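Local coordinates for protein aminofutalosine deaminase (PDB 7LKK) that deaminates aminofutalosine in the menaquinone pathway of Helicobacter pylori, using a metal-dependent amidohydrolase site that here holds iron and methylthio-coformycin, at residues Thr80-Phe84 against His139-Val143; Ala204-Ile208 against Asp264-Asp268. One frame throughout, in Å; residues are numbered along the deposited sequence.

Interaction 1: Thr80-Phe84 against His139-Val143; sequences THFEF and HLIEV. With FE (Fe (III) ion), chain E; MCF ((8R)-3-(5-S-methyl-5-thio-beta-D-ribofuranosyl)-3,6,7,8-tetrahydroimidazo[4,5-d][1,3]diazepin-8-ol), chain J.
Glu-83 and His-139 carry the polar side of this contact. The backbone N of His-139 gives its hydrogen to the syn lone pair of Glu-83 OE2 at 2.9 Å, somewhat bent, with an N-H...O angle of 142°. A weak bond from Ile-141 N reaches the same OE2 over 3.5 Å but is nearly straight, at 170°. Because the Glu-83 chain runs extended beyond CG, its carboxylate arrives among the backbone amides of the loop, where Asn-138 N binds OE1 as well.

The Glu-142 side chain crosses that of Glu-83 at about a right angle, yet the two carboxylates are tilted only 25° apart, and the OE2 atoms of Glu-83 and Glu-142 are 3.7 Å apart. The amides on Glu-83 and the Ser-137 hydroxyl, bonded to Glu-142 OE2, probably offset the like charge. One water takes the hydrogen of Phe-82 N and bridges to Glu-142 OE1, each at 2.7 Å.

Apolar packing is slight: CB of Phe-82 meets CB of Glu-142 at 3.7 Å.

On the ligand side, His-81 NE2 binds the iron at 2.0 Å, as does inhibitor O8, while inhibitor N1 lies over the centre of the His-81 ring. His-79 and His-81 form the HxH metal motif at the C-terminal end of the first barrel strand, 69-80. Through Glu-83 the contact joins this active-site loop of an amidohydrolase TIM barrel to the loop after the next strand, 130-137.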
# COMPACT_ATOMS: atom_id res chain seq x y z
N THR A 80 -11.11 -5.80 14.28
CA THR A 80 -10.54 -4.50 14.57
C THR A 80 -10.53 -4.29 16.08
O THR A 80 -11.27 -4.94 16.82
CB THR A 80 -11.31 -3.36 13.88
OG1 THR A 80 -10.62 -2.13 14.08
CG2 THR A 80 -12.71 -3.26 14.44
N HIS A 81 -9.67 -3.38 16.53
CA HIS A 81 -9.54 -3.00 17.93
C HIS A 81 -9.83 -1.50 18.05
O HIS A 81 -8.91 -0.68 17.95
CB HIS A 81 -8.15 -3.33 18.49
CG HIS A 81 -7.77 -4.77 18.36
ND1 HIS A 81 -7.74 -5.63 19.43
CD2 HIS A 81 -7.38 -5.49 17.28
CE1 HIS A 81 -7.35 -6.83 19.02
NE2 HIS A 81 -7.13 -6.77 17.72
N PHE A 82 -11.10 -1.15 18.26
CA PHE A 82 -11.47 0.26 18.34
C PHE A 82 -10.84 0.95 19.54
O PHE A 82 -10.54 2.15 19.48
CB PHE A 82 -12.99 0.40 18.39
CG PHE A 82 -13.66 0.28 17.05
CD1 PHE A 82 -13.51 1.27 16.09
CD2 PHE A 82 -14.45 -0.81 16.75
CE1 PHE A 82 -14.13 1.17 14.86
CE2 PHE A 82 -15.07 -0.93 15.52
CZ PHE A 82 -14.91 0.06 14.58
N GLU A 83 -10.64 0.23 20.64
CA GLU A 83 -10.12 0.84 21.86
C GLU A 83 -8.72 1.43 21.68
O GLU A 83 -8.34 2.33 22.43
CB GLU A 83 -10.12 -0.18 23.00
CG GLU A 83 -11.50 -0.65 23.41
CD GLU A 83 -11.46 -1.80 24.41
OE1 GLU A 83 -10.67 -2.75 24.20
OE2 GLU A 83 -12.21 -1.75 25.41
N PHE A 84 -7.96 0.96 20.69
CA PHE A 84 -6.62 1.46 20.43
C PHE A 84 -6.59 2.53 19.34
O PHE A 84 -5.55 2.75 18.72
CB PHE A 84 -5.69 0.31 20.04
CG PHE A 84 -5.35 -0.61 21.17
CD1 PHE A 84 -4.29 -0.33 22.01
CD2 PHE A 84 -6.08 -1.77 21.38
CE1 PHE A 84 -3.97 -1.18 23.05
CE2 PHE A 84 -5.77 -2.62 22.42
CZ PHE A 84 -4.71 -2.33 23.26
N HIS A 139 -12.46 -3.94 27.36
CA HIS A 139 -13.13 -3.21 28.42
C HIS A 139 -14.48 -2.64 28.02
O HIS A 139 -15.11 -1.95 28.84
CB HIS A 139 -12.23 -2.06 28.92
CG HIS A 139 -10.85 -2.50 29.31
ND1 HIS A 139 -10.60 -3.28 30.42
CD2 HIS A 139 -9.64 -2.25 28.75
CE1 HIS A 139 -9.30 -3.50 30.52
NE2 HIS A 139 -8.70 -2.89 29.52
N LEU A 140 -14.94 -2.87 26.79
CA LEU A 140 -16.25 -2.41 26.31
C LEU A 140 -16.35 -0.89 26.25
O LEU A 140 -17.45 -0.33 26.34
CB LEU A 140 -17.39 -2.99 27.15
CG LEU A 140 -17.40 -4.51 27.36
CD1 LEU A 140 -18.63 -4.93 28.15
CD2 LEU A 140 -17.33 -5.24 26.03
N ILE A 141 -15.22 -0.20 26.10
CA ILE A 141 -15.23 1.26 26.05
C ILE A 141 -15.79 1.77 24.72
O ILE A 141 -16.31 2.89 24.66
CB ILE A 141 -13.81 1.80 26.33
CG1 ILE A 141 -13.39 1.44 27.75
CG2 ILE A 141 -13.74 3.31 26.14
CD1 ILE A 141 -11.97 1.83 28.08
N GLU A 142 -15.74 0.96 23.67
CA GLU A 142 -16.23 1.36 22.36
C GLU A 142 -17.67 0.95 22.10
O GLU A 142 -18.24 1.36 21.08
CB GLU A 142 -15.34 0.78 21.26
CG GLU A 142 -15.59 -0.70 21.00
CD GLU A 142 -14.75 -1.60 21.89
OE1 GLU A 142 -13.78 -2.20 21.39
OE2 GLU A 142 -15.06 -1.69 23.10
N VAL A 143 -18.28 0.17 23.00
CA VAL A 143 -19.58 -0.43 22.72
C VAL A 143 -20.66 0.63 22.57
O VAL A 143 -21.51 0.55 21.68
CB VAL A 143 -19.94 -1.46 23.81
CG1 VAL A 143 -21.36 -1.97 23.61
CG2 VAL A 143 -18.95 -2.61 23.80
FE FE E . -6.07 -8.13 16.72
O8 MCF J . -4.13 -8.36 16.78
C8 MCF J . -3.27 -7.26 16.92
C7 MCF J . -1.80 -7.67 17.06
N6 MCF J . -1.69 -8.94 17.74
C5 MCF J . -2.39 -9.14 18.99
N4 MCF J . -3.25 -8.17 19.65
C10 MCF J . -3.65 -6.77 19.36
C9 MCF J . -3.69 -6.31 18.06
N1 MCF J . -4.09 -5.05 18.09
C2 MCF J . -4.32 -4.69 19.35
N3 MCF J . -4.07 -5.75 20.12
C1S MCF J . -4.21 -5.73 21.61
C2S MCF J . -4.88 -6.99 22.20
O2S MCF J . -6.23 -6.89 22.15
O4S MCF J . -3.05 -5.70 22.16
C4S MCF J . -3.24 -6.37 23.62
C3S MCF J . -4.39 -6.97 23.64
O3S MCF J . -5.35 -6.17 24.49
C5S MCF J . -2.12 -7.36 23.87
S5S MCF J . -1.75 -7.44 25.65
C6S MCF J . -0.86 -8.98 26.01
O HOH W 1 -12.99 -2.95 18.94

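Interaction 2: Ala204-Ile208 against Asp264-Asp268; sequences ALSVI and DMFKD
Ile-208 lays its CD1 methyl over one face of the Phe-266 ring, a CH-pi contact of 4.0 Å from CD1 to the ring centroid. The carbon stands 17° off the ring normal and is displaced toward the rim. This is helix-to-turn packing in the outer layer of a TIM barrel: residues 204-208 belong to helix 201-213, whereas 264-268 lead from helix 259-264 into strand 269-275, with a type I beta turn spanning Asp-264 to Lys-267.

Met-265 supplies most of the remaining surface. Its side chain reaches toward the helix and crosses both Leu-205 and Ile-208 at about a right angle, so that successive atoms along it meet different helix residues. Nearest the backbone, CB of Met-265 touches CD1 of Ile-208 at 3.7 Å; that one methyl is therefore shared between the methionine and the phenylalanine ring. Farther out, CG and SD pack against the CD2 branch of Leu-205. The chain then bends at its last torsion, chi3 -54°, swinging CE round.

The side chains that meet are all apolar, and four of the five touching residues are buried. Ala-204 also touches Val-193 of strand 187-193, while on the turn side Phe-266 packs against Val-291 of helix 281-291 and meets the ring of Tyr-262. The turn is closed by the bond from Lys-267 N to Asp-264 O, 3.1 Å long. At the far end of the methionine, Met-265 CE lies 3.7 Å from Ala-204 CB.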
# COMPACT_ATOMS: atom_id res chain seq x y z
N ALA A 204 -8.70 -20.35 29.32
CA ALA A 204 -9.23 -20.40 27.96
C ALA A 204 -10.36 -21.41 27.85
O ALA A 204 -11.39 -21.13 27.22
CB ALA A 204 -8.12 -20.74 26.96
N LEU A 205 -10.20 -22.59 28.46
CA LEU A 205 -11.27 -23.58 28.46
C LEU A 205 -12.54 -23.03 29.07
O LEU A 205 -13.65 -23.33 28.60
CB LEU A 205 -10.82 -24.84 29.21
CG LEU A 205 -9.67 -25.64 28.60
CD1 LEU A 205 -9.19 -26.71 29.57
CD2 LEU A 205 -10.10 -26.26 27.28
N SER A 206 -12.41 -22.20 30.11
CA SER A 206 -13.59 -21.61 30.73
C SER A 206 -14.27 -20.61 29.80
O SER A 206 -15.50 -20.58 29.70
CB SER A 206 -13.20 -20.93 32.05
OG SER A 206 -14.35 -20.48 32.74
N VAL A 207 -13.48 -19.80 29.09
CA VAL A 207 -14.05 -18.86 28.13
C VAL A 207 -14.74 -19.62 27.00
O VAL A 207 -15.85 -19.26 26.58
CB VAL A 207 -12.97 -17.90 27.60
CG1 VAL A 207 -13.56 -16.98 26.53
CG2 VAL A 207 -12.37 -17.08 28.73
N ILE A 208 -14.10 -20.68 26.51
CA ILE A 208 -14.68 -21.47 25.42
C ILE A 208 -15.98 -22.11 25.87
O ILE A 208 -16.96 -22.17 25.11
CB ILE A 208 -13.66 -22.52 24.93
CG1 ILE A 208 -12.50 -21.83 24.20
CG2 ILE A 208 -14.33 -23.56 24.04
CD1 ILE A 208 -11.23 -22.66 24.17
N ASP A 264 -6.77 -27.72 19.62
CA ASP A 264 -7.78 -28.70 20.01
C ASP A 264 -8.79 -28.15 21.00
O ASP A 264 -9.91 -28.68 21.08
CB ASP A 264 -7.10 -29.94 20.59
CG ASP A 264 -6.33 -30.72 19.55
OD1 ASP A 264 -6.38 -30.35 18.35
OD2 ASP A 264 -5.66 -31.71 19.92
N MET A 265 -8.44 -27.10 21.75
CA MET A 265 -9.40 -26.48 22.66
C MET A 265 -10.65 -26.00 21.92
O MET A 265 -11.74 -26.00 22.49
CB MET A 265 -8.76 -25.31 23.40
CG MET A 265 -7.75 -25.68 24.46
SD MET A 265 -7.38 -24.26 25.51
CE MET A 265 -6.93 -23.04 24.27
N PHE A 266 -10.49 -25.57 20.67
CA PHE A 266 -11.58 -25.02 19.89
C PHE A 266 -12.27 -26.07 19.02
O PHE A 266 -12.99 -25.71 18.08
CB PHE A 266 -11.07 -23.87 19.02
CG PHE A 266 -10.42 -22.76 19.81
CD1 PHE A 266 -11.16 -21.68 20.24
CD2 PHE A 266 -9.07 -22.82 20.12
CE1 PHE A 266 -10.57 -20.66 20.97
CE2 PHE A 266 -8.48 -21.81 20.86
CZ PHE A 266 -9.23 -20.73 21.28
N LYS A 267 -12.07 -27.35 19.32
CA LYS A 267 -12.68 -28.43 18.55
C LYS A 267 -14.19 -28.27 18.50
O LYS A 267 -14.84 -28.03 19.53
CB LYS A 267 -12.30 -29.78 19.17
CG LYS A 267 -12.99 -30.97 18.53
CD LYS A 267 -12.27 -32.26 18.85
CE LYS A 267 -13.19 -33.27 19.52
NZ LYS A 267 -13.27 -33.06 20.99
N ASP A 268 -14.75 -28.41 17.30
CA ASP A 268 -16.19 -28.31 17.05
C ASP A 268 -16.76 -26.99 17.58
O ASP A 268 -17.69 -26.96 18.39
CB ASP A 268 -16.93 -29.51 17.66
CG ASP A 268 -16.42 -30.84 17.14
OD1 ASP A 268 -16.04 -31.70 17.97
OD2 ASP A 268 -16.40 -31.03 15.91

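The two interactions follow one another along the chain, 80-84 with 139-143 closing before 204-208 with 264-268 opens, and all four segments belong to the same amidohydrolase barrel. Their centres are 24 Å apart and their nearest atoms about 12 Å, so they do not touch. Interaction 1 joins loops that follow strands 69-80 and 130-137, beside the iron and the inhibitor; interaction 2 packs helix 201-213 against the turn leading into strand 269-275. Strands 152-159 and 187-193 come between them in sequence. The pair illustrates a division common in such barrels: loops after the strands shape the active site, while apolar packing outside joins the surrounding elements.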